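Local atomic coordinates of terminase large subunit (Thermus phage G20c, PDB entry 5M1P), a protein that forms the nuclease part of the phage DNA-packaging motor, cutting the viral genome by two-metal catalysis to start and end a packaging reaction. Residues Leu11-Leu16 and Leu135-Gln140; Asp30-His35 and Val54-Thr59; Gln127-Leu132 and Ile178-Ala183. All blocks are in the same frame, centred on the assembly; numbering follows the deposited sequence.

Contact 1. Residues Leu11-Leu16 and Leu135-Gln140; sequences LDMLIL and LMEKGQ
Met-13 lies across the end of helix 122-137, its side chain crossing that of Glu-137 obliquely. Its CB sits 3.2 Å from Met-136 O, and CG lies 3.9 Å from Glu-137 OE1. The chain bends at chi2 (-65°) and chi3 (-56°), bringing the methyl CE against the backbone of Gly-139, 3.7 Å from Gly-139 CA. Leu-11 and Met-136 run side by side, pointing the same way, with Leu-11 CD1 3.9 Å from Met-136 SD; Leu-14 CD1 adds an apolar touch on Met-136 CG. The polar links go through water. One water donates to Asp-12 OD2 and, over 2.6 Å, to Glu-137 OE1, bridging two carboxylates whose like charges would probably repel, with Asp-12 OD1 4.5 Å from Glu-137 OE2. A second water lies close enough to bond Met-13 O and Met-136 O, but has more acceptors near than protons. Leu-150 and Leu-153 of helix 147-154 back Leu-14 and Leu-11, while Ile-15 bonds through its backbone to Val-141 and Val-143. Gly-139, with positive phi, ends the helix in a Schellman motif, and the chain runs on through Val-141 into strand 142-144, which pairs in parallel with strand 15-22 at one edge of the sheet.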
loop_
_atom_site.group_PDB
_atom_site.type_symbol
_atom_site.label_atom_id
_atom_site.label_comp_id
_atom_site.label_asym_id
_atom_site.label_seq_id
_atom_site.Cartn_x
_atom_site.Cartn_y
_atom_site.Cartn_z
ATOM N N LEU A 11 -11.371 -7.260 -9.940
ATOM C CA LEU A 11 -11.942 -6.738 -8.681
ATOM C C LEU A 11 -13.038 -7.647 -8.117
ATOM O O LEU A 11 -13.215 -7.740 -6.901
ATOM C CB LEU A 11 -12.481 -5.312 -8.889
ATOM C CG LEU A 11 -12.623 -4.379 -7.685
ATOM C CD1 LEU A 11 -11.270 -4.115 -7.049
ATOM C CD2 LEU A 11 -13.258 -3.064 -8.100
ATOM N N ASP A 12 -13.743 -8.347 -8.998
ATOM C CA ASP A 12 -14.752 -9.318 -8.585
ATOM C C ASP A 12 -14.202 -10.471 -7.744
ATOM O O ASP A 12 -14.960 -11.112 -7.031
ATOM C CB ASP A 12 -15.476 -9.890 -9.808
ATOM C CG ASP A 12 -14.530 -10.596 -10.774
ATOM O OD1 ASP A 12 -13.651 -9.911 -11.356
ATOM O OD2 ASP A 12 -14.657 -11.823 -10.950
ATOM N N MET A 13 -12.906 -10.754 -7.869
ATOM C CA MET A 13 -12.245 -11.806 -7.095
ATOM C C MET A 13 -11.561 -11.326 -5.820
ATOM O O MET A 13 -11.002 -12.142 -5.082
ATOM C CB MET A 13 -11.246 -12.553 -7.981
ATOM C CG MET A 13 -11.905 -13.425 -9.040
ATOM S SD MET A 13 -12.852 -14.770 -8.290
ATOM C CE MET A 13 -11.666 -15.619 -7.253
ATOM N N LEU A 14 -11.617 -10.025 -5.548
ATOM C CA LEU A 14 -11.051 -9.449 -4.328
ATOM C C LEU A 14 -11.844 -9.969 -3.131
ATOM O O LEU A 14 -13.073 -9.907 -3.136
ATOM C CB LEU A 14 -11.139 -7.921 -4.415
ATOM C CG LEU A 14 -10.554 -7.069 -3.301
ATOM C CD1 LEU A 14 -9.048 -7.223 -3.269
ATOM C CD2 LEU A 14 -10.946 -5.620 -3.521
ATOM N N ILE A 15 -11.144 -10.514 -2.137
ATOM C CA ILE A 15 -11.776 -10.953 -0.898
ATOM C C ILE A 15 -11.924 -9.750 0.017
ATOM O O ILE A 15 -10.985 -8.964 0.203
ATOM C CB ILE A 15 -10.976 -12.066 -0.214
ATOM C CG1 ILE A 15 -11.009 -13.304 -1.106
ATOM C CG2 ILE A 15 -11.536 -12.385 1.175
ATOM C CD1 ILE A 15 -9.978 -14.340 -0.750
ATOM N N LEU A 16 -13.115 -9.616 0.580
ATOM C CA LEU A 16 -13.488 -8.467 1.380
ATOM C C LEU A 16 -13.571 -8.894 2.829
ATOM O O LEU A 16 -14.250 -9.866 3.155
ATOM C CB LEU A 16 -14.819 -7.918 0.886
ATOM C CG LEU A 16 -14.893 -7.633 -0.617
ATOM C CD1 LEU A 16 -16.260 -7.066 -0.957
ATOM C CD2 LEU A 16 -13.792 -6.682 -1.048
ATOM N N LEU A 135 -2.488 -11.333 -8.872
ATOM C CA LEU A 135 -2.860 -11.959 -7.601
ATOM C C LEU A 135 -4.341 -11.739 -7.284
ATOM O O LEU A 135 -5.015 -12.619 -6.747
ATOM C CB LEU A 135 -2.013 -11.390 -6.462
ATOM C CG LEU A 135 -0.557 -11.842 -6.452
ATOM C CD1 LEU A 135 0.248 -10.969 -5.493
ATOM C CD2 LEU A 135 -0.423 -13.313 -6.083
ATOM N N MET A 136 -4.853 -10.563 -7.640
ATOM C CA MET A 136 -6.253 -10.251 -7.387
ATOM C C MET A 136 -7.182 -11.141 -8.208
ATOM O O MET A 136 -8.124 -11.727 -7.666
ATOM C CB MET A 136 -6.555 -8.790 -7.690
ATOM C CG MET A 136 -7.902 -8.332 -7.160
ATOM S SD MET A 136 -8.324 -6.642 -7.619
ATOM C CE MET A 136 -7.027 -5.728 -6.782
ATOM N N GLU A 137 -6.903 -11.268 -9.502
ATOM C CA GLU A 137 -7.723 -12.130 -10.364
ATOM C C GLU A 137 -7.679 -13.573 -9.887
ATOM O O GLU A 137 -8.687 -14.273 -9.972
ATOM C CB GLU A 137 -7.281 -12.034 -11.826
ATOM C CG GLU A 137 -8.059 -12.931 -12.780
ATOM C CD GLU A 137 -9.532 -12.582 -12.843
ATOM O OE1 GLU A 137 -10.380 -13.464 -12.580
ATOM O OE2 GLU A 137 -9.850 -11.420 -13.163
ATOM N N LYS A 138 -6.539 -13.987 -9.338
ATOM C CA LYS A 138 -6.383 -15.338 -8.795
ATOM C C LYS A 138 -7.045 -15.569 -7.432
ATOM O O LYS A 138 -6.926 -16.660 -6.876
ATOM C CB LYS A 138 -4.900 -15.679 -8.698
ATOM C CG LYS A 138 -4.215 -15.845 -10.046
ATOM C CD LYS A 138 -2.784 -16.319 -9.867
ATOM C CE LYS A 138 -2.126 -16.680 -11.186
ATOM N NZ LYS A 138 -0.640 -16.706 -11.053
ATOM N N GLY A 139 -7.721 -14.558 -6.882
ATOM C CA GLY A 139 -8.428 -14.692 -5.618
ATOM C C GLY A 139 -7.509 -14.720 -4.412
ATOM O O GLY A 139 -7.873 -15.272 -3.380
ATOM N N GLN A 140 -6.323 -14.125 -4.540
ATOM C CA GLN A 140 -5.313 -14.153 -3.471
ATOM C C GLN A 140 -5.145 -12.832 -2.704
ATOM O O GLN A 140 -4.364 -12.755 -1.755
ATOM C CB GLN A 140 -3.983 -14.628 -4.058
ATOM C CG GLN A 140 -4.071 -16.066 -4.556
ATOM C CD GLN A 140 -2.762 -16.612 -5.073
ATOM O OE1 GLN A 140 -2.114 -17.423 -4.412
ATOM N NE2 GLN A 140 -2.363 -16.172 -6.259
HETATM O O HOH W 1 -12.913 -12.841 -12.709
HETATM O O HOH W 2 -8.175 -11.544 -4.958
#

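Contact 2. Residues Asp30-His35 and Val54-Thr59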
loop_
_atom_site.group_PDB
_atom_site.type_symbol
_atom_site.label_atom_id
_atom_site.label_comp_id
_atom_site.label_asym_id
_atom_site.label_seq_id
_atom_site.Cartn_x
_atom_site.Cartn_y
_atom_site.Cartn_z
ATOM N N ASP A 30 -5.582 -9.052 14.647
ATOM C CA ASP A 30 -4.422 -8.739 15.457
ATOM C C ASP A 30 -3.295 -9.696 15.095
ATOM O O ASP A 30 -3.499 -10.702 14.409
ATOM C CB ASP A 30 -4.783 -8.775 16.946
ATOM C CG ASP A 30 -5.623 -7.572 17.379
ATOM O OD1 ASP A 30 -5.408 -6.448 16.876
ATOM O OD2 ASP A 30 -6.482 -7.737 18.259
ATOM N N TYR A 31 -2.089 -9.334 15.515
ATOM C CA TYR A 31 -0.880 -10.096 15.247
ATOM C C TYR A 31 -1.012 -11.578 15.640
ATOM O O TYR A 31 -1.431 -11.898 16.756
ATOM C CB TYR A 31 0.254 -9.463 16.044
ATOM C CG TYR A 31 1.583 -10.177 15.973
ATOM C CD1 TYR A 31 2.144 -10.550 14.740
ATOM C CD2 TYR A 31 2.317 -10.434 17.131
ATOM C CE1 TYR A 31 3.374 -11.170 14.659
ATOM C CE2 TYR A 31 3.553 -11.048 17.066
ATOM C CZ TYR A 31 4.077 -11.435 15.837
ATOM O OH TYR A 31 5.307 -12.062 15.768
ATOM N N ARG A 32 -0.618 -12.461 14.719
ATOM C CA ARG A 32 -0.462 -13.903 14.956
ATOM C C ARG A 32 1.039 -14.199 14.908
ATOM O O ARG A 32 1.641 -14.068 13.852
ATOM C CB ARG A 32 -1.118 -14.697 13.824
ATOM C CG ARG A 32 -2.621 -14.587 13.660
ATOM C CD ARG A 32 -3.033 -15.453 12.475
ATOM N NE ARG A 32 -2.568 -16.844 12.592
ATOM C CZ ARG A 32 -3.309 -17.894 12.959
ATOM N NH1 ARG A 32 -4.600 -17.769 13.264
ATOM N NH2 ARG A 32 -2.747 -19.099 13.016
ATOM N N PRO A 33 1.657 -14.627 16.026
ATOM C CA PRO A 33 3.128 -14.781 16.012
ATOM C C PRO A 33 3.710 -15.945 15.208
ATOM O O PRO A 33 4.922 -15.982 14.978
ATOM C CB PRO A 33 3.476 -14.945 17.494
ATOM C CG PRO A 33 2.257 -15.563 18.070
ATOM C CD PRO A 33 1.085 -14.966 17.339
ATOM N N ASP A 34 2.864 -16.885 14.799
ATOM C CA ASP A 34 3.266 -17.942 13.872
ATOM C C ASP A 34 3.379 -17.489 12.400
ATOM O O ASP A 34 3.852 -18.259 11.559
ATOM C CB ASP A 34 2.318 -19.150 13.981
ATOM C CG ASP A 34 0.852 -18.795 13.732
ATOM O OD1 ASP A 34 0.469 -17.601 13.809
ATOM O OD2 ASP A 34 0.066 -19.726 13.487
ATOM N N HIS A 35 2.931 -16.271 12.085
ATOM C CA HIS A 35 2.995 -15.737 10.735
ATOM C C HIS A 35 4.009 -14.611 10.614
ATOM O O HIS A 35 4.383 -13.974 11.604
ATOM C CB HIS A 35 1.618 -15.251 10.303
ATOM C CG HIS A 35 0.626 -16.358 10.114
ATOM N ND1 HIS A 35 -0.673 -16.128 9.732
ATOM C CD2 HIS A 35 0.750 -17.703 10.238
ATOM C CE1 HIS A 35 -1.314 -17.278 9.630
ATOM N NE2 HIS A 35 -0.475 -18.249 9.942
ATOM N N VAL A 54 -0.455 -3.593 6.239
ATOM C CA VAL A 54 0.154 -4.745 6.886
ATOM C C VAL A 54 -0.395 -6.019 6.251
ATOM O O VAL A 54 -1.594 -6.301 6.365
ATOM C CB VAL A 54 -0.132 -4.753 8.400
ATOM C CG1 VAL A 54 0.617 -5.896 9.060
ATOM C CG2 VAL A 54 0.260 -3.436 9.060
ATOM N N LEU A 55 0.489 -6.777 5.600
ATOM C CA LEU A 55 0.160 -8.014 4.897
ATOM C C LEU A 55 0.708 -9.221 5.630
ATOM O O LEU A 55 1.888 -9.293 5.927
ATOM C CB LEU A 55 0.743 -7.971 3.491
ATOM C CG LEU A 55 0.561 -9.207 2.617
ATOM C CD1 LEU A 55 -0.910 -9.559 2.455
ATOM C CD2 LEU A 55 1.196 -8.961 1.266
ATOM N N ASP A 56 -0.176 -10.154 5.935
ATOM C CA ASP A 56 0.215 -11.453 6.466
ATOM C C ASP A 56 0.716 -12.285 5.278
ATOM O O ASP A 56 -0.069 -12.667 4.390
ATOM C CB ASP A 56 -1.005 -12.097 7.125
ATOM C CG ASP A 56 -0.720 -13.448 7.744
ATOM O OD1 ASP A 56 0.134 -14.206 7.230
ATOM O OD2 ASP A 56 -1.417 -13.785 8.723
ATOM N N LEU A 57 2.022 -12.535 5.237
ATOM C CA LEU A 57 2.629 -13.234 4.106
ATOM C C LEU A 57 2.356 -14.742 4.106
ATOM O O LEU A 57 2.603 -15.407 3.099
ATOM C CB LEU A 57 4.131 -12.955 4.053
ATOM C CG LEU A 57 4.529 -11.523 3.698
ATOM C CD1 LEU A 57 6.008 -11.294 3.959
ATOM C CD2 LEU A 57 4.195 -11.189 2.262
ATOM N N ASP A 58 1.856 -15.274 5.219
ATOM C CA ASP A 58 1.433 -16.667 5.281
ATOM C C ASP A 58 0.033 -16.876 4.692
ATOM O O ASP A 58 -0.243 -17.939 4.157
ATOM C CB ASP A 58 1.479 -17.181 6.728
ATOM C CG ASP A 58 2.887 -17.159 7.325
ATOM O OD1 ASP A 58 3.303 -18.193 7.884
ATOM O OD2 ASP A 58 3.583 -16.120 7.249
ATOM N N THR A 59 -0.850 -15.888 4.801
ATOM C CA THR A 59 -2.234 -16.028 4.314
ATOM C C THR A 59 -2.569 -15.175 3.091
ATOM O O THR A 59 -3.573 -15.431 2.426
ATOM C CB THR A 59 -3.240 -15.660 5.407
ATOM O OG1 THR A 59 -3.157 -14.254 5.671
ATOM C CG2 THR A 59 -2.996 -16.475 6.678
#
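His-35 reaches across to the end of strand 49-56, where Asp-56, Asp-58 and Thr-59 surround its imidazole. Its CB starts 3.6 Å from Asp-56 OD1. With CG anti to the carbonyl carbon (chi1 -68°), the ring lies between two side chains: Asp-58 CB is over the centre of one face, and Arg-32 NE over the opposite face, offset toward the rim. Asp-58 CB makes a CH-pi contact 3.6 Å from the centroid of the His-35 ring, and its carboxylate continues the stack, turned 16° from the imidazole plane. At the edge, ND1 donates to Asp-56 OD2 over 2.7 Å; the bond is fairly straight at 158°, close to the ring plane, and enters by the syn lone pair of the oxygen.

The other oxygen, Asp-56 OD1, takes the backbone N of Asp-58 at 2.9 Å, nearly along its C-O axis, and that of Thr-59 from above the carboxylate plane. The first bond makes an Asx turn and the second an Asx motif, between strands 49-56 and 61-69, so one carboxylate both shapes this connection and grips the histidine.

His-35 CD2 comes 3.5 Å from Asp-58 OD1; Asp-58 OD2 accepts a hydrogen bond from Ile-36 N. His-35 CE1 meets Thr-59 CG2 at 3.5 Å, the side chains crossing at about a right angle. His-35 NE2 lies 3.9 Å from Asp-58 CB. A salt bridge from Arg-32 NH2 to Asp-34 OD2, 2.9 Å long, spans the type I turn Arg-32 to His-35 and holds the guanidinium near the ring.

Contact 3. Residues Gln127-Leu132 and Ile178-Ala183; sequences QLISNL and IVMSLA
The carbonyl oxygens Leu-128 O and Ala-183 O are joined by a single water, which donates to each over 2.8 Å and accepts from Asn-131 ND2 over the same length. Asn-131 can reach it because its CG stands anti to the backbone N (chi1 -179°). Beside this bridge segments 127-132 and 178-183 cross steeply, at 78°, with their axes 9.4 Å apart. Leu-132 CA and Ala-183 CA are 5.5 Å apart, a closeness consistent with the small side chain of Ala-183. The methyl Ala-183 CB is met by Leu-128 CB and, at 4.1 Å, by Leu-132 CD2, which also lies against Leu-182 CB. Ile-129 lays its CD1 against the other helix, 3.6 Å from Val-179 CG1 and 3.9 Å from Met-180 SD, crossing both side chains at about a right angle. Met-180, bent at chi2 and chi3, turns its CE to Leu-128 CD1. It also touches Asp-42, one of the calcium ligands, with the ion about 7 Å from its side chain; Asp-177, first residue of the same helix, binds calcium too. With the side chains meeting each other through apolar atoms alone, the water adds a hydrogen bond to each of two buried carbonyls and so supplies the polar link between the helices.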
loop_
_atom_site.group_PDB
_atom_site.type_symbol
_atom_site.label_atom_id
_atom_site.label_comp_id
_atom_site.label_asym_id
_atom_site.label_seq_id
_atom_site.Cartn_x
_atom_site.Cartn_y
_atom_site.Cartn_z
ATOM N N GLN A 127 5.182 -2.967 -12.982
ATOM C CA GLN A 127 5.543 -4.268 -12.437
ATOM C C GLN A 127 4.820 -4.553 -11.111
ATOM O O GLN A 127 4.272 -5.634 -10.900
ATOM C CB GLN A 127 7.053 -4.328 -12.239
ATOM C CG GLN A 127 7.592 -5.724 -12.005
ATOM C CD GLN A 127 9.072 -5.823 -12.300
ATOM O OE1 GLN A 127 9.530 -6.795 -12.901
ATOM N NE2 GLN A 127 9.829 -4.806 -11.897
ATOM N N LEU A 128 4.815 -3.552 -10.231
ATOM C CA LEU A 128 4.079 -3.612 -8.959
ATOM C C LEU A 128 2.583 -3.808 -9.160
ATOM O O LEU A 128 1.958 -4.686 -8.545
ATOM C CB LEU A 128 4.314 -2.328 -8.154
ATOM C CG LEU A 128 5.691 -2.178 -7.519
ATOM C CD1 LEU A 128 5.891 -0.767 -7.001
ATOM C CD2 LEU A 128 5.868 -3.194 -6.397
ATOM N N ILE A 129 2.003 -2.991 -10.020
ATOM C CA ILE A 129 0.560 -3.043 -10.256
ATOM C C ILE A 129 0.125 -4.329 -10.966
ATOM O O ILE A 129 -0.878 -4.932 -10.583
ATOM C CB ILE A 129 0.084 -1.803 -11.034
ATOM C CG1 ILE A 129 0.258 -0.532 -10.182
ATOM C CG2 ILE A 129 -1.356 -1.976 -11.508
ATOM C CD1 ILE A 129 -0.603 -0.434 -8.934
ATOM N N SER A 130 0.867 -4.742 -11.987
ATOM C CA SER A 130 0.545 -5.982 -12.691
ATOM C C SER A 130 0.604 -7.182 -11.739
ATOM O O SER A 130 -0.252 -8.056 -11.810
ATOM C CB SER A 130 1.447 -6.199 -13.907
ATOM O OG SER A 130 2.797 -6.347 -13.543
ATOM N N ASN A 131 1.573 -7.205 -10.828
ATOM C CA ASN A 131 1.630 -8.244 -9.830
ATOM C C ASN A 131 0.376 -8.234 -8.953
ATOM O O ASN A 131 -0.229 -9.285 -8.729
ATOM C CB ASN A 131 2.885 -8.085 -8.977
ATOM C CG ASN A 131 3.002 -9.168 -7.933
ATOM O OD1 ASN A 131 3.152 -10.339 -8.269
ATOM N ND2 ASN A 131 2.908 -8.789 -6.663
ATOM N N LEU A 132 -0.007 -7.067 -8.450
ATOM C CA LEU A 132 -1.204 -6.957 -7.623
ATOM C C LEU A 132 -2.447 -7.401 -8.391
ATOM O O LEU A 132 -3.286 -8.142 -7.870
ATOM C CB LEU A 132 -1.367 -5.532 -7.088
ATOM C CG LEU A 132 -2.612 -5.233 -6.248
ATOM C CD1 LEU A 132 -2.624 -6.069 -4.985
ATOM C CD2 LEU A 132 -2.685 -3.763 -5.877
ATOM N N ILE A 178 -3.561 4.352 -1.600
ATOM C CA ILE A 178 -3.988 3.030 -1.122
ATOM C C ILE A 178 -3.561 1.957 -2.125
ATOM O O ILE A 178 -3.006 0.919 -1.762
ATOM C CB ILE A 178 -5.509 2.941 -0.904
ATOM C CG1 ILE A 178 -5.977 3.956 0.149
ATOM C CG2 ILE A 178 -5.921 1.513 -0.518
ATOM C CD1 ILE A 178 -7.476 4.132 0.201
ATOM N N VAL A 179 -3.794 2.230 -3.402
ATOM C CA VAL A 179 -3.416 1.298 -4.470
ATOM C C VAL A 179 -1.931 0.965 -4.388
ATOM O O VAL A 179 -1.535 -0.200 -4.415
ATOM C CB VAL A 179 -3.760 1.871 -5.870
ATOM C CG1 VAL A 179 -3.303 0.920 -6.966
ATOM C CG2 VAL A 179 -5.265 2.125 -5.988
ATOM N N MET A 180 -1.117 2.007 -4.273
ATOM C CA MET A 180 0.317 1.832 -4.247
ATOM C C MET A 180 0.801 1.126 -2.982
ATOM O O MET A 180 1.664 0.259 -3.069
ATOM C CB MET A 180 1.031 3.174 -4.451
ATOM C CG MET A 180 0.852 3.760 -5.852
ATOM S SD MET A 180 1.118 2.607 -7.211
ATOM C CE MET A 180 2.758 1.980 -6.870
ATOM N N SER A 181 0.238 1.478 -1.829
ATOM C CA SER A 181 0.577 0.798 -0.580
ATOM C C SER A 181 0.270 -0.699 -0.662
ATOM O O SER A 181 1.091 -1.527 -0.282
ATOM C CB SER A 181 -0.167 1.453 0.579
ATOM O OG SER A 181 0.046 0.742 1.786
ATOM N N LEU A 182 -0.901 -1.030 -1.181
ATOM C CA LEU A 182 -1.263 -2.436 -1.380
ATOM C C LEU A 182 -0.314 -3.141 -2.348
ATOM O O LEU A 182 0.097 -4.266 -2.102
ATOM C CB LEU A 182 -2.707 -2.571 -1.871
ATOM C CG LEU A 182 -3.794 -2.190 -0.874
ATOM C CD1 LEU A 182 -5.121 -2.132 -1.608
ATOM C CD2 LEU A 182 -3.868 -3.136 0.318
ATOM N N ALA A 183 0.046 -2.469 -3.436
ATOM C CA ALA A 183 0.958 -3.057 -4.414
ATOM C C ALA A 183 2.354 -3.288 -3.815
ATOM O O ALA A 183 2.981 -4.318 -4.066
ATOM C CB ALA A 183 1.050 -2.176 -5.647
HETATM O O HOH W 3 2.472 -6.058 -6.176
#

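In the fold
From the N terminus, 11-16 leads into strand 15-22, next to the outermost strand 142-144 of the mixed sheet, and contact 1 closes a long loop only when helix 122-137 ends at 135-140. Contact 2 is nested inside that loop: residues 30-35, between strands 25-27 and 37-42, meet the end of strand 49-56 only 19 residues on. Contact 3 opens on helix 122-137 just before contact 1 closes and ends on helix 177-186, so contacts 1 and 3 cross along the chain, while contacts 2 and 3 follow in series. Helix 122-137 thus serves contacts 1 and 3, whose centres are 13 Å apart, linking the sheet edge to the helix that starts at the metal site.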